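Local coordinates for protein ADP compounds hydrolase NudE (Escherichia coli, PDB 1VHZ) that hydrolyses ADP-ribose, NADH and the dinucleotides Ap3A and Ap2A as a magnesium-dependent homodimeric enzyme of the Nudix family, at residues R49-V55 with F79-D85; D60-R66 with P148-L154; V90-N95 with D108-L112; K99-F104 with Y135-G141. All coordinates share one frame; numbering follows the deposited sequence.

Contact 1: R49-V55 with F79-D85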
# COMPACT_ATOMS: atom_id res chain seq x y z
N ARG A 49 -0.38 -7.57 -15.09
CA ARG A 49 -1.80 -7.62 -14.73
C ARG A 49 -2.07 -6.54 -13.68
O ARG A 49 -1.41 -6.50 -12.64
CB ARG A 49 -2.19 -9.00 -14.22
CG ARG A 49 -3.68 -9.21 -14.00
CD ARG A 49 -4.40 -9.73 -15.22
NE ARG A 49 -5.78 -10.09 -15.02
CZ ARG A 49 -6.31 -11.14 -14.42
NH1 ARG A 49 -7.63 -11.30 -14.32
NH2 ARG A 49 -5.54 -12.08 -13.89
N GLU A 50 -2.95 -5.59 -13.99
CA GLU A 50 -3.22 -4.52 -13.04
C GLU A 50 -4.55 -4.70 -12.33
O GLU A 50 -5.40 -5.49 -12.71
CB GLU A 50 -3.14 -3.14 -13.68
CG GLU A 50 -1.82 -2.89 -14.40
CD GLU A 50 -1.73 -1.53 -15.05
OE1 GLU A 50 -2.74 -0.79 -15.08
OE2 GLU A 50 -0.64 -1.17 -15.54
N ALA A 51 -4.66 -3.96 -11.22
CA ALA A 51 -5.84 -3.96 -10.40
C ALA A 51 -6.60 -2.64 -10.53
O ALA A 51 -6.09 -1.63 -11.01
CB ALA A 51 -5.47 -4.19 -8.92
N VAL A 52 -7.85 -2.69 -10.09
CA VAL A 52 -8.74 -1.54 -10.11
C VAL A 52 -9.48 -1.46 -8.77
O VAL A 52 -9.79 -2.47 -8.14
CB VAL A 52 -9.74 -1.58 -11.27
CG1 VAL A 52 -10.74 -2.71 -11.13
CG2 VAL A 52 -10.50 -0.25 -11.39
N MET A 53 -9.63 -0.25 -8.26
CA MET A 53 -10.36 -0.04 -7.00
C MET A 53 -11.44 1.00 -7.35
O MET A 53 -11.14 1.99 -8.01
CB MET A 53 -9.47 0.39 -5.85
CG MET A 53 -10.15 1.31 -4.83
SD MET A 53 -9.08 1.74 -3.41
CE MET A 53 -7.49 1.66 -4.23
N ILE A 54 -12.68 0.72 -6.97
CA ILE A 54 -13.77 1.61 -7.30
C ILE A 54 -14.40 2.27 -6.09
O ILE A 54 -14.69 1.64 -5.08
CB ILE A 54 -14.91 0.87 -8.05
CG1 ILE A 54 -14.34 0.00 -9.16
CG2 ILE A 54 -15.92 1.86 -8.61
CD1 ILE A 54 -13.95 -1.39 -8.72
N VAL A 55 -14.59 3.57 -6.21
CA VAL A 55 -15.18 4.40 -5.19
C VAL A 55 -16.51 4.96 -5.71
O VAL A 55 -16.55 6.01 -6.35
CB VAL A 55 -14.22 5.55 -4.81
CG1 VAL A 55 -14.84 6.42 -3.73
CG2 VAL A 55 -12.87 4.99 -4.31
N PHE A 79 -13.16 -0.00 -0.02
CA PHE A 79 -13.61 0.12 -1.39
C PHE A 79 -13.45 -1.19 -2.15
O PHE A 79 -12.54 -1.98 -1.91
CB PHE A 79 -12.85 1.25 -2.10
CG PHE A 79 -12.96 2.56 -1.37
CD1 PHE A 79 -11.85 3.17 -0.82
CD2 PHE A 79 -14.20 3.17 -1.21
CE1 PHE A 79 -11.96 4.38 -0.15
CE2 PHE A 79 -14.32 4.37 -0.53
CZ PHE A 79 -13.19 4.98 -0.00
N SER A 80 -14.39 -1.41 -3.04
CA SER A 80 -14.42 -2.60 -3.91
C SER A 80 -13.18 -2.61 -4.77
O SER A 80 -12.70 -1.58 -5.27
CB SER A 80 -15.77 -2.53 -4.66
OG SER A 80 -15.64 -3.06 -5.96
N LYS A 81 -12.53 -3.75 -4.90
CA LYS A 81 -11.30 -3.92 -5.64
C LYS A 81 -11.33 -5.21 -6.46
O LYS A 81 -11.92 -6.20 -6.01
CB LYS A 81 -10.12 -4.11 -4.62
CG LYS A 81 -9.83 -2.91 -3.77
CD LYS A 81 -8.92 -3.12 -2.58
CE LYS A 81 -8.97 -1.95 -1.61
NZ LYS A 81 -10.06 -2.01 -0.59
N GLY A 82 -10.61 -5.22 -7.56
CA GLY A 82 -10.53 -6.41 -8.41
C GLY A 82 -9.40 -6.25 -9.42
O GLY A 82 -8.67 -5.26 -9.44
N LEU A 83 -9.27 -7.22 -10.31
CA LEU A 83 -8.27 -7.21 -11.34
C LEU A 83 -8.84 -6.77 -12.68
O LEU A 83 -10.01 -6.97 -12.98
CB LEU A 83 -7.68 -8.63 -11.49
CG LEU A 83 -6.96 -9.16 -10.25
CD1 LEU A 83 -6.48 -10.59 -10.48
CD2 LEU A 83 -5.78 -8.26 -9.91
N ILE A 84 -7.98 -6.13 -13.46
CA ILE A 84 -8.37 -5.72 -14.82
C ILE A 84 -8.13 -6.93 -15.73
O ILE A 84 -6.99 -7.40 -15.75
CB ILE A 84 -7.50 -4.54 -15.29
CG1 ILE A 84 -7.77 -3.34 -14.36
CG2 ILE A 84 -7.77 -4.25 -16.76
CD1 ILE A 84 -7.08 -2.05 -14.76
N ASP A 85 -9.13 -7.45 -16.41
CA ASP A 85 -8.87 -8.61 -17.29
C ASP A 85 -8.16 -8.13 -18.55
O ASP A 85 -8.39 -7.01 -19.00
CB ASP A 85 -10.17 -9.35 -17.61
CG ASP A 85 -10.87 -9.92 -16.40
OD1 ASP A 85 -10.21 -10.30 -15.41
OD2 ASP A 85 -12.12 -10.03 -16.39
O HOH W 1 -4.33 -6.19 -16.30
O HOH W 2 -16.74 0.03 -2.77
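Val52 and Gly82 form a hydrogen-bonded pair at the middle of an antiparallel strand pairing, 51-55 against 80-83, in the central mixed sheet of the Nudix fold. Gly82 opens the Nudix box. Val52 N gives a bond of 2.8 Å to Gly82 O, and Gly82 N returns one to Val52 O. Ile54 N to Ser80 O and Ile84 N to Glu50 O carry the ladder on in both directions.

Beyond the strands, Arg49 reaches to the backbone O of Ile84. Its CG stands anti to the backbone N (chi1 -172°) and the chain bends at the next bond. NE then meets Ile84 O at 3.0 Å, the oxygen lying near the guanidinium plane. NH1 makes a salt bridge to Asp85 OD1, also 3.0 Å, on the anti lone pair. Leu83 CD1 lies over one guanidinium face. With NE and NH1 both bonded near the group's plane and one face covered, its rotation is probably limited. A water joins Glu50 N to Ile84 O.

At the other end, Val55 CG2 sits over the centre of the Phe79 ring, 3.8 Å from its centroid, a CH-pi contact. Met53 SD approaches the same ring obliquely as a Met-aromatic contact.

Strand 125-136 pairs with the other edge of 51-55. Helix 90-102 covers Ile54 and Ile84, while helix 169-184 covers Met53 and Phe79.

Contact 2: D60-R66 with P148-L154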
# COMPACT_ATOMS: atom_id res chain seq x y z
N ASP A 60 -24.87 11.58 -2.10
CA ASP A 60 -23.93 12.11 -1.14
C ASP A 60 -23.34 11.12 -0.16
O ASP A 60 -22.92 11.49 0.95
CB ASP A 60 -24.58 13.30 -0.40
CG ASP A 60 -24.43 14.53 -1.31
OD1 ASP A 60 -25.35 14.73 -2.13
OD2 ASP A 60 -23.39 15.21 -1.21
N HIS A 61 -23.27 9.85 -0.51
CA HIS A 61 -22.69 8.83 0.32
C HIS A 61 -21.69 8.01 -0.52
O HIS A 61 -21.79 7.88 -1.72
CB HIS A 61 -23.70 7.84 0.92
CG HIS A 61 -24.55 8.41 2.03
ND1 HIS A 61 -25.48 9.41 1.81
CD2 HIS A 61 -24.61 8.12 3.35
CE1 HIS A 61 -26.06 9.72 2.96
NE2 HIS A 61 -25.56 8.94 3.90
N LEU A 62 -20.68 7.52 0.18
CA LEU A 62 -19.71 6.60 -0.40
C LEU A 62 -20.37 5.21 -0.24
O LEU A 62 -21.18 5.08 0.70
CB LEU A 62 -18.47 6.58 0.48
CG LEU A 62 -17.18 7.24 0.06
CD1 LEU A 62 -17.34 8.27 -1.02
CD2 LEU A 62 -16.47 7.82 1.28
N ILE A 63 -20.09 4.28 -1.09
CA ILE A 63 -20.61 2.93 -0.94
C ILE A 63 -19.37 2.06 -0.59
O ILE A 63 -18.50 1.92 -1.45
CB ILE A 63 -21.26 2.27 -2.16
CG1 ILE A 63 -22.43 3.07 -2.71
CG2 ILE A 63 -21.72 0.87 -1.76
CD1 ILE A 63 -23.53 3.35 -1.71
N LEU A 64 -19.29 1.57 0.63
CA LEU A 64 -18.15 0.75 1.05
C LEU A 64 -18.63 -0.70 1.14
O LEU A 64 -19.84 -0.90 1.19
CB LEU A 64 -17.70 1.11 2.46
CG LEU A 64 -17.13 2.49 2.77
CD1 LEU A 64 -15.86 2.75 1.99
CD2 LEU A 64 -18.13 3.60 2.54
N ILE A 65 -17.70 -1.65 1.20
CA ILE A 65 -18.07 -3.04 1.36
C ILE A 65 -17.25 -3.69 2.49
O ILE A 65 -16.19 -3.19 2.85
CB ILE A 65 -17.90 -3.89 0.09
CG1 ILE A 65 -16.49 -3.68 -0.48
CG2 ILE A 65 -18.95 -3.55 -0.96
CD1 ILE A 65 -16.03 -4.80 -1.37
N ARG A 66 -17.78 -4.76 3.06
CA ARG A 66 -17.12 -5.52 4.11
C ARG A 66 -16.66 -6.82 3.43
O ARG A 66 -17.44 -7.45 2.71
CB ARG A 66 -18.00 -5.75 5.32
CG ARG A 66 -18.40 -4.45 6.01
CD ARG A 66 -19.28 -4.69 7.24
NE ARG A 66 -19.58 -3.41 7.89
CZ ARG A 66 -18.79 -2.67 8.64
NH1 ARG A 66 -19.24 -1.51 9.13
NH2 ARG A 66 -17.54 -3.05 8.92
N PRO A 148 -21.40 -7.28 2.31
CA PRO A 148 -22.30 -6.30 2.91
C PRO A 148 -21.85 -4.90 2.53
O PRO A 148 -20.65 -4.64 2.48
CB PRO A 148 -22.21 -6.55 4.41
CG PRO A 148 -21.59 -7.88 4.57
CD PRO A 148 -20.73 -8.10 3.32
N GLN A 149 -22.80 -4.06 2.16
CA GLN A 149 -22.58 -2.69 1.76
C GLN A 149 -22.76 -1.73 2.92
O GLN A 149 -23.54 -1.97 3.85
CB GLN A 149 -23.55 -2.30 0.63
CG GLN A 149 -23.19 -2.95 -0.69
CD GLN A 149 -24.19 -2.75 -1.79
OE1 GLN A 149 -24.69 -1.65 -1.98
NE2 GLN A 149 -24.46 -3.82 -2.55
N VAL A 150 -21.95 -0.67 2.94
CA VAL A 150 -22.04 0.35 3.98
C VAL A 150 -22.09 1.74 3.32
O VAL A 150 -21.18 2.10 2.55
CB VAL A 150 -20.87 0.32 4.97
CG1 VAL A 150 -21.06 1.41 6.04
CG2 VAL A 150 -20.73 -1.03 5.66
N ARG A 151 -23.16 2.47 3.56
CA ARG A 151 -23.30 3.82 3.03
C ARG A 151 -22.64 4.79 4.02
O ARG A 151 -22.94 4.74 5.21
CB ARG A 151 -24.78 4.16 2.80
CG ARG A 151 -25.24 3.62 1.44
CD ARG A 151 -26.75 3.46 1.38
NE ARG A 151 -27.23 3.76 0.03
CZ ARG A 151 -26.97 3.06 -1.07
NH1 ARG A 151 -26.22 1.97 -1.02
NH2 ARG A 151 -27.47 3.46 -2.23
N TRP A 152 -21.70 5.57 3.54
CA TRP A 152 -20.94 6.50 4.38
C TRP A 152 -21.01 7.90 3.80
O TRP A 152 -20.59 8.12 2.67
CB TRP A 152 -19.48 6.02 4.43
CG TRP A 152 -18.75 6.57 5.62
CD1 TRP A 152 -18.25 7.84 5.78
CD2 TRP A 152 -18.41 5.84 6.80
NE1 TRP A 152 -17.63 7.95 7.00
CE2 TRP A 152 -17.71 6.73 7.65
CE3 TRP A 152 -18.63 4.52 7.22
CZ2 TRP A 152 -17.24 6.33 8.90
CZ3 TRP A 152 -18.17 4.12 8.47
CH2 TRP A 152 -17.48 5.05 9.30
N PRO A 153 -21.52 8.84 4.59
CA PRO A 153 -21.70 10.20 4.14
C PRO A 153 -20.39 10.88 3.78
O PRO A 153 -19.44 10.85 4.55
CB PRO A 153 -22.41 10.91 5.27
CG PRO A 153 -22.59 9.94 6.37
CD PRO A 153 -22.03 8.61 5.96
N LEU A 154 -20.40 11.58 2.64
CA LEU A 154 -19.23 12.31 2.17
C LEU A 154 -18.80 13.36 3.18
O LEU A 154 -17.61 13.58 3.42
CB LEU A 154 -19.56 13.06 0.86
CG LEU A 154 -19.70 12.22 -0.40
CD1 LEU A 154 -19.90 13.12 -1.62
CD2 LEU A 154 -18.48 11.34 -0.60
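Leu62 and Trp152 pair across two antiparallel strands, 61-66 and 149-153, of the mixed sheet in the Nudix fold. Leu64 and Val150 form the next hydrogen-bonded pair. Six backbone bonds hold the ladder, from Leu154 N to Asp60 O at one end to Arg66 N to Pro148 O at the other.

On the face of Leu62 and Leu64, the bump is Leu64 CD2. It is set between Trp152 CB, at 3.4 Å, and Val150 O, while the indole of Trp152 leads away. Leu77 of strand 74-78 packs against Leu64, Arg66, Val150 and Trp152. The two ends add their own contacts. At one, Leu62 CD1 meets Leu154 CD2, the two leucines nearly perpendicular. At the other, Arg66 runs extended past Val150, whose CG2 is 3.5 Å from NE, oblique to the guanidinium.

The other face carries His61, Ile63 and Ile65. The Ile63 methyl CD1 lies over one face of the Arg151 guanidinium, toward its rim, with the two side chains side by side. His61 has CG anti to the carbonyl carbon (chi1 -74°), which sets one ring face against Pro153. Pro153 CA lies toward the rim of that face, 4.0 Å from the centroid, a CH-pi contact. ND1 bonds back to Asp59 O. With a glycine in place of His61, Pro153 would probably lose the ring against it and Asp59 O its bond.

The second subunit comes near at Pro148, which packs on its Leu7. The imidazole CD2 of His61 stands 3.7 Å from Pro153 CD.

Contact 3: V90-N95 with D108-L112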
# COMPACT_ATOMS: atom_id res chain seq x y z
N VAL A 90 -9.49 0.52 -17.89
CA VAL A 90 -9.81 0.70 -16.48
C VAL A 90 -11.31 0.96 -16.27
O VAL A 90 -11.83 0.57 -15.23
CB VAL A 90 -9.07 1.86 -15.79
CG1 VAL A 90 -7.66 1.43 -15.45
CG2 VAL A 90 -9.09 3.10 -16.67
N TYR A 91 -11.95 1.68 -17.17
CA TYR A 91 -13.37 1.99 -17.02
C TYR A 91 -14.20 0.71 -17.10
O TYR A 91 -15.04 0.46 -16.26
CB TYR A 91 -13.80 2.99 -18.11
CG TYR A 91 -12.95 4.25 -18.09
CD1 TYR A 91 -13.22 5.24 -17.16
CD2 TYR A 91 -11.87 4.42 -18.94
CE1 TYR A 91 -12.48 6.40 -17.11
CE2 TYR A 91 -11.11 5.57 -18.89
CZ TYR A 91 -11.42 6.56 -17.98
OH TYR A 91 -10.65 7.69 -17.89
N GLU A 92 -13.84 -0.15 -18.04
CA GLU A 92 -14.53 -1.41 -18.27
C GLU A 92 -14.38 -2.34 -17.08
O GLU A 92 -15.34 -2.95 -16.62
CB GLU A 92 -14.01 -2.05 -19.57
CG GLU A 92 -14.54 -1.40 -20.84
CD GLU A 92 -13.71 -1.71 -22.08
OE1 GLU A 92 -12.61 -2.30 -22.01
OE2 GLU A 92 -14.13 -1.32 -23.20
N ALA A 93 -13.15 -2.46 -16.57
CA ALA A 93 -12.94 -3.34 -15.40
C ALA A 93 -13.71 -2.77 -14.21
O ALA A 93 -14.36 -3.53 -13.48
CB ALA A 93 -11.47 -3.46 -15.09
N ALA A 94 -13.66 -1.44 -14.04
CA ALA A 94 -14.35 -0.83 -12.92
C ALA A 94 -15.85 -1.11 -12.98
O ALA A 94 -16.45 -1.53 -11.99
CB ALA A 94 -14.09 0.67 -12.87
N ASN A 95 -16.45 -0.87 -14.14
CA ASN A 95 -17.89 -1.09 -14.33
C ASN A 95 -18.26 -2.55 -14.05
O ASN A 95 -19.21 -2.81 -13.31
CB ASN A 95 -18.30 -0.64 -15.73
CG ASN A 95 -19.72 -0.14 -15.84
OD1 ASN A 95 -20.34 0.31 -14.89
ND2 ASN A 95 -20.29 -0.22 -17.04
N ASP A 108 -20.99 7.25 -15.02
CA ASP A 108 -19.91 8.23 -14.94
C ASP A 108 -18.73 7.70 -14.16
O ASP A 108 -18.66 7.74 -12.92
CB ASP A 108 -20.49 9.53 -14.38
CG ASP A 108 -19.51 10.67 -14.31
OD1 ASP A 108 -19.80 11.71 -13.68
OD2 ASP A 108 -18.40 10.56 -14.87
N LEU A 109 -17.71 7.24 -14.88
CA LEU A 109 -16.51 6.68 -14.28
C LEU A 109 -15.30 7.56 -14.52
O LEU A 109 -15.06 8.00 -15.64
CB LEU A 109 -16.28 5.26 -14.81
CG LEU A 109 -17.33 4.22 -14.40
CD1 LEU A 109 -17.34 3.02 -15.33
CD2 LEU A 109 -17.09 3.78 -12.96
N THR A 110 -14.58 7.91 -13.43
CA THR A 110 -13.41 8.76 -13.60
C THR A 110 -12.16 8.15 -12.99
O THR A 110 -12.12 7.63 -11.88
CB THR A 110 -13.56 10.24 -13.41
OG1 THR A 110 -12.59 10.89 -12.58
CG2 THR A 110 -14.93 10.74 -13.08
N PHE A 111 -11.16 8.07 -13.86
CA PHE A 111 -9.85 7.49 -13.49
C PHE A 111 -9.02 8.61 -12.86
O PHE A 111 -8.65 9.61 -13.45
CB PHE A 111 -9.22 6.83 -14.70
CG PHE A 111 -7.77 6.49 -14.54
CD1 PHE A 111 -6.84 6.98 -15.44
CD2 PHE A 111 -7.34 5.73 -13.45
CE1 PHE A 111 -5.49 6.69 -15.29
CE2 PHE A 111 -5.98 5.45 -13.30
CZ PHE A 111 -5.07 5.94 -14.21
N LEU A 112 -8.79 8.45 -11.57
CA LEU A 112 -8.11 9.45 -10.75
C LEU A 112 -6.64 9.27 -10.52
O LEU A 112 -5.89 10.24 -10.39
CB LEU A 112 -8.82 9.32 -9.37
CG LEU A 112 -9.10 10.57 -8.57
CD1 LEU A 112 -9.72 11.66 -9.43
CD2 LEU A 112 -10.04 10.23 -7.40
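Tyr91 and Leu109 make the main join between the start of helix 90-102, within the Nudix box, and strand 108-112. The segment axes cross at 121° and come within 8.9 Å, so side chains bridge the space between them.

The inner part centres on Leu109, which points toward the helix and gives the contact more area than any other residue. Its CD1 touches Asn95 CB at 3.8 Å and Tyr91 O at 3.6 Å. CD2 meets Ala94 CB, on the side where the buried Ala94 turns toward the sheet and also packs on Val52 and Ile54. CB lies at the edge of the Tyr91 ring, 3.9 Å from CD1 of that ring. The ring also brings its edge to the backbone: Tyr91 CE1 is 3.4 Å from Leu109 O.

The outer part is the solvent side, where Tyr91 and Phe111 are both exposed. Tyr91 CG stands anti to the carbonyl carbon (chi1 -56°), and the ring reaches along the strand until OH lies 3.6 Å from Phe111 CB. The two side chains are nearly perpendicular. Val90 CG2 makes only a long, oblique approach to Phe111 CG, at 4.2 Å.

No hydrogen bond joins the two segments. Asn95 OD1 instead accepts from Ala106 N, tying the helix to the beginning of the same strand. The contact across the segments therefore rests on apolar surfaces and shape, with no direct polar link to fix its register.

Contact 4: K99-F104 with Y135-G141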
# COMPACT_ATOMS: atom_id res chain seq x y z
N LYS A 99 -20.62 -4.06 -10.83
CA LYS A 99 -21.77 -4.88 -11.13
C LYS A 99 -21.70 -6.21 -10.38
O LYS A 99 -22.69 -6.61 -9.78
CB LYS A 99 -21.94 -5.15 -12.62
CG LYS A 99 -22.29 -3.95 -13.47
CD LYS A 99 -22.30 -4.30 -14.96
CE LYS A 99 -22.51 -2.99 -15.74
NZ LYS A 99 -22.19 -3.19 -17.18
N GLU A 100 -20.53 -6.84 -10.42
CA GLU A 100 -20.30 -8.10 -9.75
C GLU A 100 -20.33 -7.98 -8.22
O GLU A 100 -20.85 -8.85 -7.53
CB GLU A 100 -18.92 -8.69 -10.11
CG GLU A 100 -18.78 -9.26 -11.51
CD GLU A 100 -17.37 -9.63 -11.88
OE1 GLU A 100 -17.12 -9.86 -13.09
OE2 GLU A 100 -16.46 -9.68 -11.01
N GLU A 101 -19.78 -6.89 -7.68
CA GLU A 101 -19.72 -6.82 -6.22
C GLU A 101 -20.84 -6.11 -5.51
O GLU A 101 -21.24 -6.51 -4.42
CB GLU A 101 -18.36 -6.17 -5.83
CG GLU A 101 -17.19 -7.04 -6.30
CD GLU A 101 -15.87 -6.62 -5.68
OE1 GLU A 101 -15.86 -5.79 -4.75
OE2 GLU A 101 -14.82 -7.14 -6.12
N VAL A 102 -21.41 -5.11 -6.16
CA VAL A 102 -22.44 -4.30 -5.50
C VAL A 102 -23.74 -4.22 -6.23
O VAL A 102 -24.68 -3.58 -5.75
CB VAL A 102 -21.70 -2.96 -5.25
CG1 VAL A 102 -22.41 -1.72 -5.65
CG2 VAL A 102 -21.24 -2.96 -3.79
N GLY A 103 -23.89 -4.85 -7.40
CA GLY A 103 -25.13 -4.82 -8.13
C GLY A 103 -25.46 -3.54 -8.85
O GLY A 103 -26.62 -3.34 -9.26
N PHE A 104 -24.49 -2.68 -9.16
CA PHE A 104 -24.75 -1.46 -9.89
C PHE A 104 -23.67 -1.30 -10.99
O PHE A 104 -22.56 -1.79 -10.85
CB PHE A 104 -24.63 -0.20 -9.06
CG PHE A 104 -25.63 0.12 -8.01
CD1 PHE A 104 -26.90 0.57 -8.31
CD2 PHE A 104 -25.27 0.05 -6.66
CE1 PHE A 104 -27.80 0.91 -7.33
CE2 PHE A 104 -26.17 0.39 -5.67
CZ PHE A 104 -27.44 0.82 -6.00
N TYR A 135 -26.76 2.69 -11.74
CA TYR A 135 -28.00 2.07 -12.16
C TYR A 135 -27.88 0.58 -11.80
O TYR A 135 -26.76 0.06 -11.81
CB TYR A 135 -28.27 2.24 -13.66
CG TYR A 135 -27.14 1.70 -14.51
CD1 TYR A 135 -27.08 0.37 -14.88
CD2 TYR A 135 -26.11 2.54 -14.91
CE1 TYR A 135 -26.02 -0.12 -15.65
CE2 TYR A 135 -25.06 2.08 -15.68
CZ TYR A 135 -25.02 0.75 -16.05
OH TYR A 135 -23.97 0.28 -16.81
N PRO A 136 -28.98 -0.03 -11.41
CA PRO A 136 -29.01 -1.43 -11.04
C PRO A 136 -28.66 -2.35 -12.19
O PRO A 136 -29.19 -2.25 -13.30
CB PRO A 136 -30.44 -1.70 -10.59
CG PRO A 136 -31.12 -0.38 -10.51
CD PRO A 136 -30.33 0.59 -11.35
N GLU A 137 -27.74 -3.27 -11.96
CA GLU A 137 -27.30 -4.25 -12.94
C GLU A 137 -26.31 -5.18 -12.22
O GLU A 137 -25.29 -4.72 -11.71
CB GLU A 137 -26.67 -3.74 -14.21
CG GLU A 137 -26.24 -4.87 -15.13
CD GLU A 137 -25.63 -4.44 -16.44
OE1 GLU A 137 -24.96 -5.28 -17.10
OE2 GLU A 137 -25.80 -3.29 -16.87
N SER A 138 -26.64 -6.45 -12.22
CA SER A 138 -25.85 -7.43 -11.52
C SER A 138 -25.15 -8.41 -12.42
O SER A 138 -25.61 -8.72 -13.52
CB SER A 138 -26.81 -8.14 -10.54
OG SER A 138 -26.14 -9.12 -9.80
N LEU A 139 -23.97 -8.82 -12.01
CA LEU A 139 -23.13 -9.78 -12.73
C LEU A 139 -22.61 -10.79 -11.68
O LEU A 139 -22.49 -10.43 -10.50
CB LEU A 139 -21.98 -9.12 -13.44
CG LEU A 139 -21.84 -9.02 -14.94
CD1 LEU A 139 -23.15 -9.08 -15.72
CD2 LEU A 139 -21.11 -7.73 -15.33
N GLU A 140 -22.33 -12.00 -12.11
CA GLU A 140 -21.84 -13.06 -11.25
C GLU A 140 -20.35 -12.91 -10.97
O GLU A 140 -19.52 -12.97 -11.88
CB GLU A 140 -22.07 -14.43 -11.91
CG GLU A 140 -23.06 -15.32 -11.19
CD GLU A 140 -22.41 -16.23 -10.16
OE1 GLU A 140 -23.12 -16.69 -9.24
OE2 GLU A 140 -21.19 -16.50 -10.25
N GLY A 141 -20.01 -12.74 -9.69
CA GLY A 141 -18.59 -12.60 -9.33
C GLY A 141 -18.09 -13.93 -8.77
O GLY A 141 -18.82 -14.91 -8.81
O HOH W 3 -24.08 -8.64 -8.09
O HOH W 4 -21.62 -11.44 -7.59
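Lys99 and Glu137 pair where the end of the Nudix box helix, 90-102, meets the chain leaving strand 125-136. Gly103 ends the box with positive phi. Its carbonyl O takes a nearly straight bond from Glu137 N, 2.9 Å and 176° at the hydrogen. Phe104 and Pro136 then form a non-hydrogen-bonded antiparallel pair.

Lys99 can be followed outward. CB lies 3.5 Å from Glu137 O and also touches Leu139 CD2. CG stays near the same Glu137 oxygen. CD meets Leu139 CD2 at 3.6 Å and also the Glu137 carboxylate. CE reaches Glu137 OE2 and approaches Tyr135 OH. NZ ends in a weak salt bridge to Glu137 OE1, 3.5 Å long. The lysine is extended beyond CG, and Glu137 holds its own CG anti to the backbone N (chi1 179°). The two chains cross obliquely, which brings the lysine's CD, CE and NZ to the carboxylate. Shortening Lys99 to an alanine is likely to leave the Glu137 carboxylate without this charge partner and to uncover the side of Leu139.

Beside it, Glu100 CG packs on Leu139 CB, while OE1 makes a salt bridge to Arg96. Glu101, a metal ligand by similarity, has its side chain directed away from this contact. A water near the helix end lies 2.7 Å from Glu100 O and accepts a bond from Gly141 N at 2.9 Å.

Three of the contacts hold parts of the Nudix box, and contact 2 borders its probable metal site. Contact 1 holds the beginning of the box, contact 3 the first turns of its helix and contact 4 its end. Contacts 1 and 3 have centres about 9 Å apart; Ile84 CD1 packs on Val90 CG1 at 3.6 Å. Contact 1 meets contact 4 where Ser80 OG bonds to Glu101 OE1 at 3.0 Å. Glu97, the other metal ligand by similarity, is also near contact 1. In contact 2, Ile65 CD1 is 3.5 Å from Glu101 OE1. Contacts 2 and 3 do not touch. The residues lining the ADP-ribose pocket, Arg39, Tyr41, Glu42, Ser120 and Tyr121, lie in none of the four.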